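Local coordinates for protein glycerol-3-phosphate dehydrogenase [NAD(+)] (Dunaliella salina, PDB 6IUY) that probably interconverts sn-glycerol 3-phosphate and dihydroxyacetone phosphate with NAD, and joins this dehydrogenase to a phosphatase domain so that dihydroxyacetone phosphate is converted directly to glycerol, at residues A[347-350]-A[355-358]; A[381-384]-A[389-392]; A[394-397]-A[403-406]; A[274-279]-A[328-333]. All blocks are in the same frame, centred on the assembly; numbering follows the deposited sequence.

Contact 1: A[347-350]-A[355-358]; sequences LIFC and FMHG. With NAD (nicotinamide-adenine-dinucleotide), chain C.
M356 reaches back from the first turn of helix 356-366 to F349 at the end of strand 346-349, inside a beta-alpha-beta unit of the Rossmann-type NAD domain. The apolar part of the contact is carried by the methyl of M356: CE lies 3.9 Å from F349 CB and equally close, 3.9 Å, to C350 N, so it covers the point where the strand gives way to the loop. The thioether adds a Met-aromatic contact. M356 SD stands 5.3 Å from the centroid of the F349 ring, 61° off the normal, an oblique approach. A bend at chi2 (-66°) turns the end of the M356 chain toward the strand, although its CB does not point there. The helix residue M395 and the loop residues A351 and T379 also pack on this methionine.

The remaining contacts are with the cofactor. C350, whose CB points away from the helix, packs on W267 and A268 and approaches the nicotinamide ribose with SG 4.0 Å from NAD O4D. F355 stacks on the adenine: NAD C6A sits over the centre of its ring, 3.2 Å above the plane.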
loop_
_atom_site.group_PDB
_atom_site.type_symbol
_atom_site.label_atom_id
_atom_site.label_comp_id
_atom_site.label_asym_id
_atom_site.label_seq_id
_atom_site.Cartn_x
_atom_site.Cartn_y
_atom_site.Cartn_z
ATOM N N LEU A 347 -9.600 28.886 -1.024
ATOM C CA LEU A 347 -10.837 28.237 -1.457
ATOM C C LEU A 347 -10.816 26.727 -1.236
ATOM O O LEU A 347 -9.937 26.047 -1.752
ATOM C CB LEU A 347 -11.095 28.492 -2.949
ATOM C CG LEU A 347 -11.575 29.847 -3.457
ATOM C CD1 LEU A 347 -11.772 29.779 -4.974
ATOM C CD2 LEU A 347 -12.881 30.206 -2.769
ATOM N N ILE A 348 -11.808 26.215 -0.510
ATOM C CA ILE A 348 -12.014 24.790 -0.351
ATOM C C ILE A 348 -13.175 24.354 -1.244
ATOM O O ILE A 348 -14.295 24.838 -1.120
ATOM C CB ILE A 348 -12.287 24.430 1.130
ATOM C CG1 ILE A 348 -11.142 24.923 1.998
ATOM C CG2 ILE A 348 -12.426 22.928 1.322
ATOM C CD1 ILE A 348 -11.456 24.969 3.465
ATOM N N PHE A 349 -12.903 23.458 -2.183
ATOM C CA PHE A 349 -13.964 22.939 -3.018
ATOM C C PHE A 349 -14.425 21.578 -2.465
ATOM O O PHE A 349 -13.634 20.636 -2.397
ATOM C CB PHE A 349 -13.502 22.838 -4.473
ATOM C CG PHE A 349 -13.350 24.180 -5.149
ATOM C CD1 PHE A 349 -14.451 24.825 -5.706
ATOM C CD2 PHE A 349 -12.110 24.806 -5.223
ATOM C CE1 PHE A 349 -14.324 26.082 -6.320
ATOM C CE2 PHE A 349 -11.975 26.060 -5.847
ATOM C CZ PHE A 349 -13.092 26.693 -6.391
ATOM N N CYS A 350 -15.697 21.497 -2.051
ATOM C CA CYS A 350 -16.286 20.279 -1.481
ATOM C C CYS A 350 -17.772 20.155 -1.821
ATOM O O CYS A 350 -18.628 20.330 -0.971
ATOM C CB CYS A 350 -16.101 20.241 0.031
ATOM S SG CYS A 350 -16.415 18.598 0.759
ATOM N N PHE A 355 -21.659 18.608 -9.938
ATOM C CA PHE A 355 -21.987 20.032 -9.929
ATOM C C PHE A 355 -20.757 20.891 -10.165
ATOM O O PHE A 355 -20.873 22.109 -10.382
ATOM C CB PHE A 355 -22.644 20.424 -8.595
ATOM C CG PHE A 355 -23.911 19.692 -8.328
ATOM C CD1 PHE A 355 -24.910 19.640 -9.296
ATOM C CD2 PHE A 355 -24.088 19.009 -7.152
ATOM C CE1 PHE A 355 -26.070 18.939 -9.073
ATOM C CE2 PHE A 355 -25.252 18.296 -6.917
ATOM C CZ PHE A 355 -26.250 18.263 -7.881
ATOM N N MET A 356 -19.582 20.264 -10.123
ATOM C CA MET A 356 -18.339 21.023 -9.993
ATOM C C MET A 356 -17.994 21.769 -11.253
ATOM O O MET A 356 -17.478 22.887 -11.183
ATOM C CB MET A 356 -17.177 20.117 -9.610
ATOM C CG MET A 356 -16.998 20.041 -8.107
ATOM S SD MET A 356 -16.509 21.634 -7.422
ATOM C CE MET A 356 -16.894 21.333 -5.742
ATOM N N HIS A 357 -18.278 21.157 -12.398
ATOM C CA HIS A 357 -17.962 21.794 -13.666
ATOM C C HIS A 357 -18.738 23.116 -13.808
ATOM O O HIS A 357 -18.163 24.151 -14.145
ATOM C CB HIS A 357 -18.277 20.855 -14.829
ATOM C CG HIS A 357 -17.878 21.399 -16.169
ATOM N ND1 HIS A 357 -16.576 21.680 -16.497
ATOM C CD2 HIS A 357 -18.621 21.696 -17.261
ATOM C CE1 HIS A 357 -16.524 22.136 -17.741
ATOM N NE2 HIS A 357 -17.747 22.152 -18.223
ATOM N N GLY A 358 -20.036 23.076 -13.525
ATOM C CA GLY A 358 -20.879 24.260 -13.597
ATOM C C GLY A 358 -20.448 25.327 -12.609
ATOM O O GLY A 358 -20.458 26.519 -12.928
HETATM P PA NAD C . -23.659 15.485 0.094
HETATM O O1A NAD C . -24.055 15.604 1.508
HETATM O O2A NAD C . -23.492 14.052 -0.393
HETATM O O5B NAD C . -24.772 16.176 -0.875
HETATM C C5B NAD C . -25.633 17.205 -0.366
HETATM C C4B NAD C . -25.329 18.545 -1.084
HETATM O O4B NAD C . -25.679 18.462 -2.339
HETATM C C3B NAD C . -26.222 19.646 -0.505
HETATM O O3B NAD C . -25.554 20.480 0.324
HETATM C C2B NAD C . -26.725 20.417 -1.740
HETATM O O2B NAD C . -26.571 21.881 -1.480
HETATM C C1B NAD C . -25.971 19.996 -2.697
HETATM N N9A NAD C . -26.654 20.109 -3.915
HETATM C C8A NAD C . -27.818 19.530 -4.292
HETATM N N7A NAD C . -28.081 19.936 -5.554
HETATM C C5A NAD C . -27.095 20.783 -5.955
HETATM C C6A NAD C . -26.882 21.490 -7.124
HETATM N N6A NAD C . -27.718 21.502 -8.274
HETATM N N1A NAD C . -25.789 22.254 -7.256
HETATM C C2A NAD C . -24.901 22.338 -6.225
HETATM N N3A NAD C . -25.111 21.658 -5.075
HETATM C C4A NAD C . -26.210 20.882 -4.946
HETATM O O3 NAD C . -22.275 16.276 -0.091
HETATM P PN NAD C . -20.891 16.005 0.673
HETATM O O1N NAD C . -21.070 14.982 1.780
HETATM O O2N NAD C . -20.340 17.285 1.258
HETATM O O5D NAD C . -19.904 15.368 -0.382
HETATM C C5D NAD C . -19.380 16.132 -1.452
HETATM C C4D NAD C . -18.048 15.488 -1.861
HETATM O O4D NAD C . -17.384 15.086 -0.792
HETATM C C3D NAD C . -18.340 14.241 -2.671
HETATM O O3D NAD C . -17.563 14.245 -3.768
HETATM C C2D NAD C . -17.961 13.056 -1.738
HETATM O O2D NAD C . -17.599 11.905 -2.607
HETATM C C1D NAD C . -16.980 13.532 -1.025
HETATM N N1N NAD C . -16.799 12.919 0.276
HETATM C C2N NAD C . -17.858 12.623 1.108
HETATM C C3N NAD C . -17.631 12.036 2.353
HETATM C C7N NAD C . -18.846 11.696 3.243
HETATM O O7N NAD C . -18.722 10.944 4.190
HETATM N N7N NAD C . -20.117 12.302 2.935
HETATM C C4N NAD C . -16.353 11.747 2.778
HETATM C C5N NAD C . -15.283 12.068 1.961
HETATM C C6N NAD C . -15.521 12.662 0.721
#

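Contact 2: A[381-384]-A[389-392]; sequences GMRV and PQLI
R383 N donates to Q390 O at 2.8 Å, and the return bond from Q390 N to R383 O is equally short, 2.8 Å, making R383 and Q390 a hydrogen-bonded antiparallel pair. Their side chains run side by side on one face of the two-stranded sheet and are joined again further out, where R383 NE points its N-H at Q390 OE1 (3.0 Å, 173°), with the oxygen in the guanidinium plane, at its edge; the two planar groups are turned 37° from each other. Both chains start with CG anti to the backbone N (R383 chi1 -173°), which sends them out together. A leucine in place of R383 would probably leave Q390 OE1 without this donor and its carboxamide freer to turn.

On the opposite face M382 carries apolar contacts: its SD rests 3.6 Å from P389 CB, and M382 CB meets L391 CD2 at 3.6 Å. V571 and I574 of helix 564-577 pack against M382. Near G381 a water accepts from I392 N at 2.9 Å and lies close to G381 O. The backbone angles of G381 would jam a side chain against the preceding carbonyl, that of K380, a ligand-binding lysine. The whole is a short beta hairpin, strands 382-385 and 388-391, leading straight into helix 392-400.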
loop_
_atom_site.group_PDB
_atom_site.type_symbol
_atom_site.label_atom_id
_atom_site.label_comp_id
_atom_site.label_asym_id
_atom_site.label_seq_id
_atom_site.Cartn_x
_atom_site.Cartn_y
_atom_site.Cartn_z
ATOM N N GLY A 381 -14.773 12.101 -7.672
ATOM C CA GLY A 381 -15.520 12.055 -8.915
ATOM C C GLY A 381 -14.661 12.702 -9.980
ATOM O O GLY A 381 -13.620 13.328 -9.687
ATOM N N MET A 382 -15.074 12.543 -11.225
ATOM C CA MET A 382 -14.306 13.103 -12.323
ATOM C C MET A 382 -15.218 13.557 -13.444
ATOM O O MET A 382 -16.396 13.182 -13.496
ATOM C CB MET A 382 -13.305 12.078 -12.864
ATOM C CG MET A 382 -13.942 10.868 -13.541
ATOM S SD MET A 382 -12.728 9.963 -14.527
ATOM C CE MET A 382 -13.687 8.546 -15.013
ATOM N N ARG A 383 -14.678 14.367 -14.347
ATOM C CA ARG A 383 -15.377 14.640 -15.590
ATOM C C ARG A 383 -14.637 13.944 -16.711
ATOM O O ARG A 383 -13.403 13.906 -16.720
ATOM C CB ARG A 383 -15.485 16.157 -15.871
ATOM C CG ARG A 383 -16.374 16.472 -17.098
ATOM C CD ARG A 383 -16.517 17.975 -17.357
ATOM N NE ARG A 383 -15.366 18.512 -18.078
ATOM C CZ ARG A 383 -15.401 18.964 -19.328
ATOM N NH1 ARG A 383 -14.296 19.430 -19.893
ATOM N NH2 ARG A 383 -16.543 18.965 -20.008
ATOM N N VAL A 384 -15.373 13.396 -17.662
ATOM C CA VAL A 384 -14.734 12.839 -18.836
ATOM C C VAL A 384 -14.500 13.929 -19.878
ATOM O O VAL A 384 -15.435 14.584 -20.321
ATOM C CB VAL A 384 -15.564 11.719 -19.459
ATOM C CG1 VAL A 384 -14.788 11.066 -20.596
ATOM C CG2 VAL A 384 -15.922 10.695 -18.398
ATOM N N PRO A 389 -9.704 11.176 -18.244
ATOM C CA PRO A 389 -10.170 11.622 -16.926
ATOM C C PRO A 389 -9.755 13.048 -16.588
ATOM O O PRO A 389 -8.572 13.376 -16.708
ATOM C CB PRO A 389 -9.489 10.646 -15.970
ATOM C CG PRO A 389 -8.236 10.280 -16.681
ATOM C CD PRO A 389 -8.593 10.216 -18.146
ATOM N N GLN A 390 -10.699 13.873 -16.150
ATOM C CA GLN A 390 -10.355 15.157 -15.554
ATOM C C GLN A 390 -10.821 15.140 -14.106
ATOM O O GLN A 390 -12.025 15.136 -13.845
ATOM C CB GLN A 390 -10.998 16.317 -16.331
ATOM C CG GLN A 390 -10.866 17.674 -15.658
ATOM C CD GLN A 390 -11.526 18.808 -16.447
ATOM O OE1 GLN A 390 -12.750 18.861 -16.591
ATOM N NE2 GLN A 390 -10.709 19.723 -16.958
ATOM N N LEU A 391 -9.887 15.099 -13.157
ATOM C CA LEU A 391 -10.272 15.089 -11.747
ATOM C C LEU A 391 -10.571 16.519 -11.300
ATOM O O LEU A 391 -10.251 17.477 -12.001
ATOM C CB LEU A 391 -9.179 14.466 -10.875
ATOM C CG LEU A 391 -8.774 13.070 -11.350
ATOM C CD1 LEU A 391 -7.696 12.445 -10.467
ATOM C CD2 LEU A 391 -10.011 12.198 -11.430
ATOM N N ILE A 392 -11.177 16.680 -10.135
ATOM C CA ILE A 392 -11.598 18.014 -9.757
ATOM C C ILE A 392 -10.419 18.988 -9.702
ATOM O O ILE A 392 -10.543 20.142 -10.133
ATOM C CB ILE A 392 -12.323 18.023 -8.423
ATOM C CG1 ILE A 392 -13.454 17.000 -8.458
ATOM C CG2 ILE A 392 -12.882 19.448 -8.142
ATOM C CD1 ILE A 392 -14.224 17.018 -9.778
HETATM O O HOH W 1 -11.673 14.410 -8.369
#

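Contact 3: A[394-397]-A[403-406]; sequences QMVS and DCSV
V396 and C404 form the apolar centre, where helix 392-400 leans on strand 404-408. The methyl V396 CG1 lies 3.9 Å from C404 CB, and C404 SG stands 4.1 Å from V396 CB, so the cysteine lies against the valine with both of its side-chain atoms. C404 SG is anti to the backbone N (chi1 -172°), which lays the sulfur alongside the valine branch point.

Beside this pair the contact is polar and mediated by solvent. S397 OG is 3.8 Å from C404 N, and a water bridges them: it donates to S397 OG at 2.9 Å and accepts from C404 N at 2.7 Å, giving the C404 amide a partner. A weak, longer bond from the same water to D403 OD1 brings in the exposed carboxylate. The serine is held in turn by I402 O of the connecting loop, to which its OG is bonded, and weakly by S393 O.

Further out, A375 touches both V396 and C404, while C360 of helix 356-366 packs on V396. Helix 392-400 thus lies beside helix 356-366 and links the neighbouring parallel strands 374-377 and 404-408, a beta-alpha-beta crossover of the Rossmann-type sheet with the hairpin 382-391 inserted before the helix.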
loop_
_atom_site.group_PDB
_atom_site.type_symbol
_atom_site.label_atom_id
_atom_site.label_comp_id
_atom_site.label_asym_id
_atom_site.label_seq_id
_atom_site.Cartn_x
_atom_site.Cartn_y
_atom_site.Cartn_z
ATOM N N GLN A 394 -7.744 19.015 -11.439
ATOM C CA GLN A 394 -7.326 19.408 -12.775
ATOM C C GLN A 394 -8.358 20.353 -13.368
ATOM O O GLN A 394 -8.030 21.196 -14.194
ATOM C CB GLN A 394 -7.136 18.196 -13.695
ATOM C CG GLN A 394 -6.248 17.082 -13.127
ATOM C CD GLN A 394 -6.245 15.846 -14.018
ATOM O OE1 GLN A 394 -7.284 15.224 -14.251
ATOM N NE2 GLN A 394 -5.083 15.510 -14.549
ATOM N N MET A 395 -9.607 20.202 -12.945
ATOM C CA MET A 395 -10.695 21.031 -13.438
ATOM C C MET A 395 -10.542 22.452 -12.921
ATOM O O MET A 395 -10.757 23.416 -13.649
ATOM C CB MET A 395 -12.040 20.454 -13.010
ATOM C CG MET A 395 -13.219 21.313 -13.390
ATOM S SD MET A 395 -14.742 20.701 -12.648
ATOM C CE MET A 395 -14.921 19.133 -13.478
ATOM N N VAL A 396 -10.141 22.573 -11.661
ATOM C CA VAL A 396 -9.989 23.872 -11.041
ATOM C C VAL A 396 -8.828 24.641 -11.649
ATOM O O VAL A 396 -8.932 25.844 -11.922
ATOM C CB VAL A 396 -9.789 23.738 -9.535
ATOM C CG1 VAL A 396 -9.270 25.052 -8.943
ATOM C CG2 VAL A 396 -11.096 23.309 -8.883
ATOM N N SER A 397 -7.725 23.942 -11.879
ATOM C CA SER A 397 -6.544 24.558 -12.471
ATOM C C SER A 397 -6.820 25.048 -13.885
ATOM O O SER A 397 -6.530 26.187 -14.220
ATOM C CB SER A 397 -5.369 23.570 -12.478
ATOM O OG SER A 397 -4.928 23.319 -11.154
ATOM N N ASP A 403 -3.591 26.900 -8.816
ATOM C CA ASP A 403 -3.108 25.592 -8.409
ATOM C C ASP A 403 -4.048 25.003 -7.371
ATOM O O ASP A 403 -4.615 25.728 -6.558
ATOM C CB ASP A 403 -1.678 25.681 -7.882
ATOM C CG ASP A 403 -0.659 25.724 -9.008
ATOM O OD1 ASP A 403 -0.040 24.675 -9.309
ATOM O OD2 ASP A 403 -0.507 26.804 -9.619
ATOM N N CYS A 404 -4.230 23.687 -7.416
ATOM C CA CYS A 404 -5.216 23.057 -6.548
ATOM C C CYS A 404 -4.684 21.785 -5.899
ATOM O O CYS A 404 -4.377 20.812 -6.583
ATOM C CB CYS A 404 -6.488 22.761 -7.337
ATOM S SG CYS A 404 -7.882 22.171 -6.315
ATOM N N SER A 405 -4.574 21.819 -4.575
ATOM C CA SER A 405 -4.225 20.647 -3.788
ATOM C C SER A 405 -5.460 19.746 -3.614
ATOM O O SER A 405 -6.551 20.101 -4.080
ATOM C CB SER A 405 -3.695 21.078 -2.420
ATOM O OG SER A 405 -2.587 21.948 -2.554
ATOM N N VAL A 406 -5.294 18.601 -2.945
ATOM C CA VAL A 406 -6.419 17.753 -2.558
ATOM C C VAL A 406 -6.281 17.268 -1.132
ATOM O O VAL A 406 -5.173 17.216 -0.571
ATOM C CB VAL A 406 -6.575 16.523 -3.455
ATOM C CG1 VAL A 406 -6.856 16.939 -4.902
ATOM C CG2 VAL A 406 -5.341 15.586 -3.320
HETATM O O HOH W 2 -2.763 22.568 -9.374
#

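Contact 4: A[274-279]-A[328-333]; sequences MVAQST and GENVKA
A276, on the side of helix 266-282 that faces strand 331-334, takes the tight part of this contact. Its CB meets V331 CG2 at 3.6 Å and lies 3.7 Å from N330 ND2, so the small methyl is covered by a valine branch and an amide together. The amide also bonds: N330 ND2 donates to A276 O at 3.0 Å with a nearly straight N-H (172°). The acceptor lies close to the asparagine's amide plane, but the donor comes in well to the side of the C=O, at 118°, and tilted from the carbonyl plane. The torsion chi1 of 55° puts N330 CG between its backbone N and carbonyl carbon, swinging the amide over the helix. K292 O is bonded by N330 ND2 as well and also by T279 OG1, so the asparagine ties three backbone elements together. With a leucine here, A276 O and K292 O would both lose this donor, and the turn is likely to be less firmly held to the helix.

The outer side is looser. E329, within the type I turn from G328 to V331, points away from the helix, and K332, also exposed, packs on N313 instead. This is the packing of a Rossmann-type fold, in which the helix after the first nucleotide-binding strand covers the sheet as far as strand 331-334, the outermost within the chain.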
loop_
_atom_site.group_PDB
_atom_site.type_symbol
_atom_site.label_atom_id
_atom_site.label_comp_id
_atom_site.label_asym_id
_atom_site.label_seq_id
_atom_site.Cartn_x
_atom_site.Cartn_y
_atom_site.Cartn_z
ATOM N N MET A 274 -14.092 21.730 11.196
ATOM C CA MET A 274 -12.700 21.539 11.595
ATOM C C MET A 274 -11.869 22.755 11.210
ATOM O O MET A 274 -11.067 23.244 11.985
ATOM C CB MET A 274 -12.106 20.290 10.945
ATOM C CG MET A 274 -12.847 18.981 11.260
ATOM S SD MET A 274 -11.810 17.572 10.758
ATOM C CE MET A 274 -12.091 17.466 9.000
ATOM N N VAL A 275 -12.068 23.208 9.983
ATOM C CA VAL A 275 -11.442 24.413 9.452
ATOM C C VAL A 275 -11.773 25.649 10.295
ATOM O O VAL A 275 -10.902 26.478 10.608
ATOM C CB VAL A 275 -11.895 24.592 8.017
ATOM C CG1 VAL A 275 -11.872 26.040 7.590
ATOM C CG2 VAL A 275 -11.074 23.669 7.119
ATOM N N ALA A 276 -13.025 25.749 10.719
ATOM C CA ALA A 276 -13.413 26.853 11.578
ATOM C C ALA A 276 -12.720 26.786 12.945
ATOM O O ALA A 276 -12.388 27.825 13.513
ATOM C CB ALA A 276 -14.943 26.893 11.733
ATOM N N GLN A 277 -12.500 25.587 13.484
ATOM C CA GLN A 277 -11.794 25.460 14.772
ATOM C C GLN A 277 -10.361 25.958 14.679
ATOM O O GLN A 277 -9.875 26.590 15.612
ATOM C CB GLN A 277 -11.782 24.014 15.278
ATOM C CG GLN A 277 -13.141 23.513 15.707
ATOM C CD GLN A 277 -13.150 22.040 16.022
ATOM O OE1 GLN A 277 -12.266 21.279 15.587
ATOM N NE2 GLN A 277 -14.162 21.618 16.781
ATOM N N SER A 278 -9.695 25.665 13.561
ATOM C CA SER A 278 -8.324 26.111 13.332
ATOM C C SER A 278 -8.183 27.649 13.248
ATOM O O SER A 278 -7.284 28.224 13.865
ATOM C CB SER A 278 -7.780 25.470 12.059
ATOM O OG SER A 278 -7.656 24.058 12.229
ATOM N N THR A 279 -9.049 28.305 12.475
ATOM C CA THR A 279 -8.983 29.756 12.343
ATOM C C THR A 279 -9.330 30.444 13.649
ATOM O O THR A 279 -8.750 31.485 13.995
ATOM C CB THR A 279 -9.915 30.273 11.263
ATOM O OG1 THR A 279 -11.270 29.995 11.632
ATOM C CG2 THR A 279 -9.599 29.591 9.980
ATOM N N GLY A 328 -18.995 25.707 14.322
ATOM C CA GLY A 328 -18.755 26.729 15.346
ATOM C C GLY A 328 -19.499 28.069 15.176
ATOM O O GLY A 328 -20.301 28.281 14.250
ATOM N N GLU A 329 -19.221 29.004 16.068
ATOM C CA GLU A 329 -19.852 30.315 15.957
ATOM C C GLU A 329 -19.203 31.234 14.920
ATOM O O GLU A 329 -19.708 32.325 14.674
ATOM C CB GLU A 329 -19.868 30.994 17.320
ATOM C CG GLU A 329 -20.625 30.167 18.356
ATOM C CD GLU A 329 -20.718 30.851 19.685
ATOM O OE1 GLU A 329 -20.453 32.074 19.733
ATOM O OE2 GLU A 329 -21.050 30.167 20.680
ATOM N N ASN A 330 -18.101 30.799 14.308
ATOM C CA ASN A 330 -17.415 31.633 13.325
ATOM C C ASN A 330 -17.615 31.162 11.889
ATOM O O ASN A 330 -16.779 31.403 11.023
ATOM C CB ASN A 330 -15.910 31.732 13.650
ATOM C CG ASN A 330 -15.216 30.368 13.780
ATOM O OD1 ASN A 330 -15.687 29.466 14.470
ATOM N ND2 ASN A 330 -14.071 30.236 13.134
ATOM N N VAL A 331 -18.746 30.513 11.634
ATOM C CA VAL A 331 -19.069 30.018 10.304
ATOM C C VAL A 331 -20.212 30.851 9.751
ATOM O O VAL A 331 -21.220 31.028 10.422
ATOM C CB VAL A 331 -19.456 28.508 10.335
ATOM C CG1 VAL A 331 -20.102 28.072 9.026
ATOM C CG2 VAL A 331 -18.238 27.661 10.643
ATOM N N LYS A 332 -20.057 31.379 8.543
ATOM C CA LYS A 332 -21.063 32.285 8.011
ATOM C C LYS A 332 -21.527 31.793 6.663
ATOM O O LYS A 332 -20.743 31.698 5.728
ATOM C CB LYS A 332 -20.518 33.718 7.903
ATOM C CG LYS A 332 -21.619 34.799 7.818
ATOM C CD LYS A 332 -22.667 34.581 8.930
ATOM C CE LYS A 332 -23.266 35.876 9.467
ATOM N NZ LYS A 332 -22.842 36.141 10.881
ATOM N N ALA A 333 -22.814 31.494 6.573
ATOM C CA ALA A 333 -23.387 30.878 5.392
ATOM C C ALA A 333 -23.989 31.903 4.463
ATOM O O ALA A 333 -24.675 32.816 4.914
ATOM C CB ALA A 333 -24.463 29.888 5.806
#

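Following the chain from the N terminus, contact 4 comes first and spans the longest loop, 48 residues that include strand 293-297 and helix 307-315. Contacts 1, 2 and 3 then follow in series, closing loops of only four, four and five residues; none nests in or crosses another. Contacts 4, 1 and 3 all reach the same large mixed sheet, contact 4 at strand 331-334 and the other two at 346-349 and 404-408; I348 touches V275 between contacts 1 and 4. Contact 2 is a separate hairpin whose second strand runs into the helix of contact 3. M395 of that helix packs on H357 and R383, drawing contacts 1, 2 and 3 together.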